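Local coordinates for protein alpha-fucosidase (Bifidobacterium bifidum, PDB 2EAB) that probably removes alpha-1,2-linked L-fucose from glycans, this chain being the catalytic part of a longer glycoside hydrolase of family 95, at residues A[555-560]-A[652-657]; A[563-568]-A[574-579]. All coordinates share one frame; numbering follows the deposited sequence.

How the contacts relate
Both contacts lie in the family 95 catalytic domain, with centres about 10 Å apart, and both use strand 558-565. Contact 1 joins the lead-in to that strand to the loop between helices 632-639 and 697-711. Contact 2 joins its end to the start of helix 577-596. Along the chain contact 2 is nested inside the long loop closed by contact 1. The two also touch: Thr560 OG1 is 2.6 Å from Glu579 OE1, and Glu652 OE2 is 2.7 Å from Ser565 OG, both probable hydrogen bonds. Strand, helix start and distant loop therefore form one buried assembly, away from the calcium ion bound in this chain.

Contact 1 of 2, residues A[555-560]-A[652-657]; sequences GDRLTT and EWYFEG
Arg557 and Tyr654 make this contact, a buried stack between the residue just before strand 558-565 and a loop far along the chain. The loop turns back on itself beside the stack. Glu652 N donates to Glu656 OE2 at 2.8 Å, meeting the carboxylate from above its plane. Trp653 opens a type I turn that ends at Glu656, closed by Glu656 N donating to Trp653 O at 3.1 Å. Tyr654 is the second residue of this turn and sends its ring across to Arg557. The guanidinium lies flat on one face of the ring, centres 4.0 Å apart and planes at 14°, a cation-pi stack. Arg557 CZ comes within 3.6 Å of Tyr654 CD1. The arginine chain bends at chi3 (55°), which brings both its CD and its guanidinium over the same ring. Arg557 CD makes a CH-pi contact over the ring face, 4.1 Å from the Tyr654 ring centre. A water completes the link, accepting from Arg557 NH1 at 3.1 Å and donating to Tyr654 O at 2.9 Å. Elsewhere, Arg557 NH2 forms a salt bridge with Glu643 and NH1 hydrogen-bonds to Ser554 O. Tyr654 OH hydrogen-bonds to Pro641 O. The buried cation is thus met by an aromatic face, a carboxylate and polar oxygens, which probably offset the cost of burying its charge and fix the rotation of its flat end.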
ATOM      1  N   GLY A 555      25.385 -24.131   3.522  1.00 10.99           N
ATOM      2  CA  GLY A 555      26.220 -24.022   4.711  1.00 11.90           C
ATOM      3  C   GLY A 555      25.556 -24.532   5.971  1.00 12.40           C
ATOM      4  O   GLY A 555      24.703 -25.416   5.927  1.00 13.55           O
ATOM      5  N   ASP A 556      25.960 -23.956   7.100  1.00 12.40           N
ATOM      6  CA  ASP A 556      25.502 -24.387   8.411  1.00 12.25           C
ATOM      7  C   ASP A 556      24.481 -23.394   8.952  1.00 11.42           C
ATOM      8  O   ASP A 556      24.842 -22.389   9.561  1.00 11.68           O
ATOM      9  CB  ASP A 556      26.698 -24.519   9.365  1.00 12.96           C
ATOM     10  CG  ASP A 556      26.337 -25.194  10.683  1.00 15.06           C
ATOM     11  OD1 ASP A 556      25.145 -25.477  10.931  1.00 17.47           O
ATOM     12  OD2 ASP A 556      27.268 -25.452  11.477  1.00 18.44           O
ATOM     13  N   ARG A 557      23.204 -23.683   8.717  1.00 10.51           N
ATOM     14  CA  ARG A 557      22.116 -22.780   9.097  1.00  9.84           C
ATOM     15  C   ARG A 557      20.783 -23.476   8.903  1.00  9.59           C
ATOM     16  O   ARG A 557      20.696 -24.464   8.176  1.00  9.91           O
ATOM     17  CB  ARG A 557      22.140 -21.491   8.253  1.00  9.89           C
ATOM     18  CG  ARG A 557      22.267 -21.727   6.743  1.00  9.69           C
ATOM     19  CD  ARG A 557      21.902 -20.495   5.914  1.00  9.81           C
ATOM     20  NE  ARG A 557      22.655 -19.288   6.259  1.00  9.12           N
ATOM     21  CZ  ARG A 557      23.887 -19.014   5.838  1.00  9.76           C
ATOM     22  NH1 ARG A 557      24.555 -19.877   5.073  1.00 10.18           N
ATOM     23  NH2 ARG A 557      24.463 -17.879   6.204  1.00 10.19           N
ATOM     24  N   LEU A 558      19.747 -22.961   9.556  1.00  8.95           N
ATOM     25  CA  LEU A 558      18.384 -23.255   9.133  1.00  8.60           C
ATOM     26  C   LEU A 558      18.078 -22.426   7.899  1.00  8.19           C
ATOM     27  O   LEU A 558      18.489 -21.266   7.811  1.00  8.26           O
ATOM     28  CB  LEU A 558      17.365 -22.907  10.218  1.00  8.77           C
ATOM     29  CG  LEU A 558      17.344 -23.731  11.504  1.00  8.81           C
ATOM     30  CD1 LEU A 558      16.296 -23.163  12.450  1.00  8.97           C
ATOM     31  CD2 LEU A 558      17.070 -25.205  11.218  1.00  9.47           C
ATOM     32  N   THR A 559      17.365 -23.020   6.948  1.00  7.88           N
ATOM     33  CA  THR A 559      16.773 -22.261   5.854  1.00  8.10           C
ATOM     34  C   THR A 559      15.292 -22.593   5.763  1.00  8.20           C
ATOM     35  O   THR A 559      14.785 -23.457   6.483  1.00  8.47           O
ATOM     36  CB  THR A 559      17.417 -22.569   4.480  1.00  8.00           C
ATOM     37  OG1 THR A 559      17.133 -23.926   4.123  1.00  8.95           O
ATOM     38  CG2 THR A 559      18.926 -22.316   4.482  1.00  8.46           C
ATOM     39  N   THR A 560      14.608 -21.910   4.854  1.00  8.44           N
ATOM     40  CA  THR A 560      13.192 -22.158   4.616  1.00  9.07           C
ATOM     41  C   THR A 560      12.952 -23.263   3.585  1.00  9.37           C
ATOM     42  O   THR A 560      11.819 -23.468   3.150  1.00 10.29           O
ATOM     43  CB  THR A 560      12.489 -20.880   4.136  1.00  9.10           C
ATOM     44  OG1 THR A 560      13.187 -20.360   2.998  1.00  8.24           O
ATOM     45  CG2 THR A 560      12.479 -19.828   5.230  1.00 10.69           C
ATOM     46  N   GLU A 652      22.725 -13.100  -2.561  1.00  7.11           N
ATOM     47  CA  GLU A 652      21.318 -13.371  -2.835  1.00  7.04           C
ATOM     48  C   GLU A 652      20.999 -14.855  -2.589  1.00  6.82           C
ATOM     49  O   GLU A 652      19.881 -15.191  -2.177  1.00  7.05           O
ATOM     50  CB  GLU A 652      20.955 -12.911  -4.255  1.00  7.16           C
ATOM     51  CG  GLU A 652      19.486 -13.130  -4.626  1.00  7.07           C
ATOM     52  CD  GLU A 652      18.994 -12.288  -5.797  1.00  7.39           C
ATOM     53  OE1 GLU A 652      19.792 -11.556  -6.423  1.00  7.72           O
ATOM     54  OE2 GLU A 652      17.784 -12.375  -6.100  1.00  7.99           O
ATOM     55  N   TRP A 653      21.994 -15.717  -2.812  1.00  7.33           N
ATOM     56  CA  TRP A 653      21.892 -17.150  -2.530  1.00  7.82           C
ATOM     57  C   TRP A 653      23.060 -17.585  -1.667  1.00  7.88           C
ATOM     58  O   TRP A 653      24.153 -17.026  -1.768  1.00  7.80           O
ATOM     59  CB  TRP A 653      21.901 -17.970  -3.821  1.00  8.10           C
ATOM     60  CG  TRP A 653      20.786 -17.624  -4.744  1.00  8.51           C
ATOM     61  CD1 TRP A 653      19.518 -18.142  -4.738  1.00  8.45           C
ATOM     62  CD2 TRP A 653      20.826 -16.667  -5.803  1.00  8.32           C
ATOM     63  NE1 TRP A 653      18.769 -17.564  -5.735  1.00  8.33           N
ATOM     64  CE2 TRP A 653      19.549 -16.659  -6.408  1.00  8.33           C
ATOM     65  CE3 TRP A 653      21.823 -15.820  -6.310  1.00  8.26           C
ATOM     66  CZ2 TRP A 653      19.241 -15.830  -7.488  1.00  8.63           C
ATOM     67  CZ3 TRP A 653      21.516 -15.002  -7.383  1.00  9.07           C
ATOM     68  CH2 TRP A 653      20.236 -15.013  -7.961  1.00  9.07           C
ATOM     69  N   TYR A 654      22.846 -18.599  -0.842  1.00  8.27           N
ATOM     70  CA  TYR A 654      23.900 -19.047   0.073  1.00  8.72           C
ATOM     71  C   TYR A 654      25.029 -19.815  -0.604  1.00  9.30           C
ATOM     72  O   TYR A 654      26.100 -19.976  -0.013  1.00 10.05           O
ATOM     73  CB  TYR A 654      23.306 -19.778   1.296  1.00  8.76           C
ATOM     74  CG  TYR A 654      22.408 -18.842   2.057  1.00  8.69           C
ATOM     75  CD1 TYR A 654      22.931 -17.684   2.635  1.00  9.18           C
ATOM     76  CD2 TYR A 654      21.033 -19.057   2.137  1.00  8.71           C
ATOM     77  CE1 TYR A 654      22.114 -16.778   3.296  1.00  9.33           C
ATOM     78  CE2 TYR A 654      20.206 -18.152   2.799  1.00  8.51           C
ATOM     79  CZ  TYR A 654      20.754 -17.016   3.372  1.00  8.30           C
ATOM     80  OH  TYR A 654      19.928 -16.122   4.012  1.00  8.23           O
ATOM     81  N   PHE A 655      24.811 -20.258  -1.841  1.00  9.33           N
ATOM     82  CA  PHE A 655      25.900 -20.854  -2.626  1.00  9.75           C
ATOM     83  C   PHE A 655      26.740 -19.833  -3.411  1.00  9.81           C
ATOM     84  O   PHE A 655      27.689 -20.205  -4.108  1.00 10.17           O
ATOM     85  CB  PHE A 655      25.419 -22.016  -3.525  1.00 10.09           C
ATOM     86  CG  PHE A 655      24.304 -21.668  -4.497  1.00 10.56           C
ATOM     87  CD1 PHE A 655      24.290 -20.475  -5.216  1.00 11.23           C
ATOM     88  CD2 PHE A 655      23.289 -22.592  -4.732  1.00 12.74           C
ATOM     89  CE1 PHE A 655      23.264 -20.194  -6.120  1.00 11.72           C
ATOM     90  CE2 PHE A 655      22.263 -22.321  -5.630  1.00 12.92           C
ATOM     91  CZ  PHE A 655      22.250 -21.119  -6.324  1.00 12.23           C
ATOM     92  N   GLU A 656      26.394 -18.554  -3.287  1.00  9.90           N
ATOM     93  CA  GLU A 656      27.056 -17.482  -4.025  1.00  9.90           C
ATOM     94  C   GLU A 656      28.471 -17.209  -3.510  1.00  9.97           C
ATOM     95  O   GLU A 656      28.740 -17.324  -2.315  1.00 10.30           O
ATOM     96  CB  GLU A 656      26.195 -16.222  -3.918  1.00  9.83           C
ATOM     97  CG  GLU A 656      26.658 -15.005  -4.697  1.00 10.11           C
ATOM     98  CD  GLU A 656      25.645 -13.874  -4.629  1.00  9.75           C
ATOM     99  OE1 GLU A 656      26.056 -12.697  -4.691  1.00 10.29           O
ATOM    100  OE2 GLU A 656      24.432 -14.162  -4.501  1.00  8.88           O
ATOM    101  N   GLY A 657      29.372 -16.863  -4.428  1.00 10.15           N
ATOM    102  CA  GLY A 657      30.718 -16.408  -4.071  1.00 10.52           C
ATOM    103  C   GLY A 657      30.827 -14.944  -4.442  1.00 10.63           C
ATOM    104  O   GLY A 657      30.356 -14.068  -3.706  1.00 10.80           O
TER
HETATM  105  O   HOH W   1      26.700 -19.728   2.819  1.00 19.42           O

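Contact 2 of 2, residues A[563-568]-A[574-579]; sequences AYSPEQ and DGNTYE
A helix N-cap meets a beta hairpin here: Asn576 ends the link from strand 572-574 to helix 577-596, and its side chain lies against Ala563 and Ser565 of the partner strand 558-565. Asn576 OD1 accepts from Glu579 N at 2.9 Å, an almost straight capping bond with an angle of 173° at the hydrogen. Its CG sits between the backbone N and carbonyl carbon (chi1 59°), which turns OD1 toward the N-terminal end of the helix. The other end of that amide faces the strand. Asn576 ND2 lies 3.6 Å from Ala563 CB and donates to a water 2.9 Å away, which in turn donates to Ala563 O. The same methyl group packs against the carboxylate of Glu579, with Ala563 CB 3.7 Å from Glu579 CD. Farther along, Pro566 CD rests over one face of the Tyr578 ring, offset toward the rim, in a CH-pi contact 4.1 Å from the ring centre. A second water accepts from Tyr578 N at 2.9 Å and donates to Ser565 OG at 2.8 Å. The polar ends of Ser565 and Glu579 have partners from contact 1, Glu652 and Thr560, and Tyr578 OH hydrogen-bonds to Asn422 OD1. With an alanine at Asn576, Glu579 N would probably lose its capping acceptor and the water at Ala563 O its amide donor. Waters thus let buried backbone groups of strand and helix start meet polar partners, while Pro566 on Tyr578 is the apolar pair and the Ala563 methyl packs against polar groups.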
ATOM      1  N   ALA A 563      13.109 -22.650  -2.400  1.00  8.56           N
ATOM      2  CA  ALA A 563      12.760 -21.243  -2.560  1.00  8.58           C
ATOM      3  C   ALA A 563      13.274 -20.663  -3.858  1.00  8.40           C
ATOM      4  O   ALA A 563      14.321 -21.078  -4.372  1.00  9.03           O
ATOM      5  CB  ALA A 563      13.288 -20.429  -1.383  1.00  9.28           C
ATOM      6  N   TYR A 564      12.526 -19.680  -4.359  1.00  8.21           N
ATOM      7  CA  TYR A 564      12.889 -18.887  -5.521  1.00  7.97           C
ATOM      8  C   TYR A 564      13.143 -17.462  -5.069  1.00  7.53           C
ATOM      9  O   TYR A 564      12.420 -16.939  -4.217  1.00  8.16           O
ATOM     10  CB  TYR A 564      11.735 -18.907  -6.523  1.00  8.36           C
ATOM     11  CG  TYR A 564      11.994 -18.203  -7.834  1.00  8.47           C
ATOM     12  CD1 TYR A 564      13.133 -18.483  -8.588  1.00  9.24           C
ATOM     13  CD2 TYR A 564      11.084 -17.275  -8.337  1.00  9.01           C
ATOM     14  CE1 TYR A 564      13.366 -17.847  -9.799  1.00  8.83           C
ATOM     15  CE2 TYR A 564      11.305 -16.640  -9.554  1.00  8.91           C
ATOM     16  CZ  TYR A 564      12.449 -16.930 -10.277  1.00  8.88           C
ATOM     17  OH  TYR A 564      12.666 -16.302 -11.480  1.00  9.32           O
ATOM     18  N   SER A 565      14.177 -16.838  -5.621  1.00  7.21           N
ATOM     19  CA  SER A 565      14.418 -15.427  -5.365  1.00  7.20           C
ATOM     20  C   SER A 565      13.847 -14.643  -6.542  1.00  7.19           C
ATOM     21  O   SER A 565      14.451 -14.630  -7.615  1.00  7.84           O
ATOM     22  CB  SER A 565      15.915 -15.155  -5.225  1.00  7.06           C
ATOM     23  OG  SER A 565      16.132 -13.871  -4.665  1.00  7.26           O
ATOM     24  N   PRO A 566      12.664 -14.012  -6.372  1.00  7.71           N
ATOM     25  CA  PRO A 566      12.081 -13.332  -7.533  1.00  8.23           C
ATOM     26  C   PRO A 566      13.015 -12.248  -8.092  1.00  8.34           C
ATOM     27  O   PRO A 566      13.594 -11.496  -7.308  1.00  7.48           O
ATOM     28  CB  PRO A 566      10.797 -12.714  -6.960  1.00  8.71           C
ATOM     29  CG  PRO A 566      10.447 -13.596  -5.807  1.00  8.99           C
ATOM     30  CD  PRO A 566      11.784 -13.918  -5.192  1.00  7.84           C
ATOM     31  N   GLU A 567      13.214 -12.163  -9.412  1.00  8.81           N
ATOM     32  CA  GLU A 567      12.743 -13.095 -10.438  1.00 10.31           C
ATOM     33  C   GLU A 567      13.951 -13.521 -11.274  1.00  9.64           C
ATOM     34  O   GLU A 567      13.946 -13.394 -12.507  1.00  9.73           O
ATOM     35  CB  GLU A 567      11.738 -12.409 -11.369  1.00 10.76           C
ATOM     36  CG  GLU A 567      10.346 -12.190 -10.820  1.00 13.84           C
ATOM     37  CD  GLU A 567       9.388 -11.629 -11.870  1.00 14.00           C
ATOM     38  OE1 GLU A 567       8.365 -11.025 -11.477  1.00 18.64           O
ATOM     39  OE2 GLU A 567       9.659 -11.781 -13.087  1.00 18.39           O
ATOM     40  N   GLN A 568      14.998 -13.996 -10.610  1.00  9.38           N
ATOM     41  CA  GLN A 568      16.189 -14.473 -11.314  1.00  9.30           C
ATOM     42  C   GLN A 568      16.788 -15.675 -10.598  1.00  9.18           C
ATOM     43  O   GLN A 568      16.356 -16.022  -9.499  1.00  8.97           O
ATOM     44  CB  GLN A 568      17.223 -13.351 -11.493  1.00  9.37           C
ATOM     45  CG  GLN A 568      17.854 -12.878 -10.193  1.00  9.22           C
ATOM     46  CD  GLN A 568      19.047 -11.955 -10.393  1.00  9.24           C
ATOM     47  OE1 GLN A 568      19.474 -11.684 -11.517  1.00  9.48           O
ATOM     48  NE2 GLN A 568      19.594 -11.464  -9.288  1.00  9.78           N
ATOM     49  N   ASP A 574      18.213 -24.089  -1.848  1.00  8.15           N
ATOM     50  CA  ASP A 574      18.076 -24.413  -0.436  1.00  7.95           C
ATOM     51  C   ASP A 574      17.989 -23.118   0.368  1.00  7.73           C
ATOM     52  O   ASP A 574      18.985 -22.612   0.896  1.00  7.75           O
ATOM     53  CB  ASP A 574      19.241 -25.295   0.016  1.00  8.40           C
ATOM     54  CG  ASP A 574      18.989 -25.969   1.349  1.00  8.72           C
ATOM     55  OD1 ASP A 574      18.059 -25.567   2.083  1.00  8.67           O
ATOM     56  OD2 ASP A 574      19.731 -26.925   1.660  1.00 10.16           O
ATOM     57  N   GLY A 575      16.776 -22.580   0.438  1.00  7.58           N
ATOM     58  CA  GLY A 575      16.550 -21.264   1.009  1.00  7.57           C
ATOM     59  C   GLY A 575      17.173 -20.181   0.156  1.00  7.24           C
ATOM     60  O   GLY A 575      17.744 -20.448  -0.906  1.00  7.40           O
ATOM     61  N   ASN A 576      17.061 -18.948   0.629  1.00  6.90           N
ATOM     62  CA  ASN A 576      17.722 -17.799   0.021  1.00  6.75           C
ATOM     63  C   ASN A 576      17.619 -16.610   0.966  1.00  6.58           C
ATOM     64  O   ASN A 576      16.908 -16.658   1.967  1.00  6.29           O
ATOM     65  CB  ASN A 576      17.189 -17.482  -1.394  1.00  6.92           C
ATOM     66  CG  ASN A 576      15.695 -17.195  -1.427  1.00  6.79           C
ATOM     67  OD1 ASN A 576      15.110 -16.686  -0.464  1.00  7.51           O
ATOM     68  ND2 ASN A 576      15.069 -17.504  -2.560  1.00  7.37           N
ATOM     69  N   THR A 577      18.330 -15.543   0.636  1.00  6.67           N
ATOM     70  CA  THR A 577      18.396 -14.375   1.501  1.00  6.97           C
ATOM     71  C   THR A 577      17.041 -13.679   1.617  1.00  6.56           C
ATOM     72  O   THR A 577      16.678 -13.202   2.697  1.00  6.92           O
ATOM     73  CB  THR A 577      19.467 -13.421   0.991  1.00  6.94           C
ATOM     74  OG1 THR A 577      20.703 -14.142   0.941  1.00  7.07           O
ATOM     75  CG2 THR A 577      19.617 -12.196   1.895  1.00  7.32           C
ATOM     76  N   TYR A 578      16.296 -13.642   0.512  1.00  6.51           N
ATOM     77  CA  TYR A 578      14.941 -13.103   0.478  1.00  6.49           C
ATOM     78  C   TYR A 578      14.067 -13.730   1.579  1.00  6.41           C
ATOM     79  O   TYR A 578      13.574 -13.034   2.479  1.00  6.52           O
ATOM     80  CB  TYR A 578      14.372 -13.310  -0.938  1.00  6.58           C
ATOM     81  CG  TYR A 578      12.868 -13.384  -1.043  1.00  6.65           C
ATOM     82  CD1 TYR A 578      12.063 -12.288  -0.743  1.00  6.98           C
ATOM     83  CD2 TYR A 578      12.251 -14.557  -1.475  1.00  6.98           C
ATOM     84  CE1 TYR A 578      10.671 -12.371  -0.837  1.00  7.32           C
ATOM     85  CE2 TYR A 578      10.873 -14.650  -1.576  1.00  7.57           C
ATOM     86  CZ  TYR A 578      10.089 -13.561  -1.261  1.00  6.53           C
ATOM     87  OH  TYR A 578       8.720 -13.699  -1.352  1.00  7.17           O
ATOM     88  N   GLU A 579      13.921 -15.051   1.548  1.00  6.35           N
ATOM     89  CA  GLU A 579      13.042 -15.709   2.516  1.00  6.38           C
ATOM     90  C   GLU A 579      13.602 -15.704   3.931  1.00  6.27           C
ATOM     91  O   GLU A 579      12.861 -15.489   4.890  1.00  6.40           O
ATOM     92  CB  GLU A 579      12.693 -17.134   2.088  1.00  6.56           C
ATOM     93  CG  GLU A 579      11.805 -17.192   0.853  1.00  6.95           C
ATOM     94  CD  GLU A 579      11.001 -18.478   0.728  1.00  7.57           C
ATOM     95  OE1 GLU A 579      11.228 -19.432   1.501  1.00  8.72           O
ATOM     96  OE2 GLU A 579      10.133 -18.542  -0.169  1.00  8.49           O
TER
HETATM   97  O   HOH W   2      16.355 -19.080  -4.619  1.00  7.86           O
HETATM   98  O   HOH W   3      10.023 -19.159  -2.968  1.00 10.93           O
HETATM   99  O   HOH W   4      17.311 -14.081  -2.121  1.00  6.86           O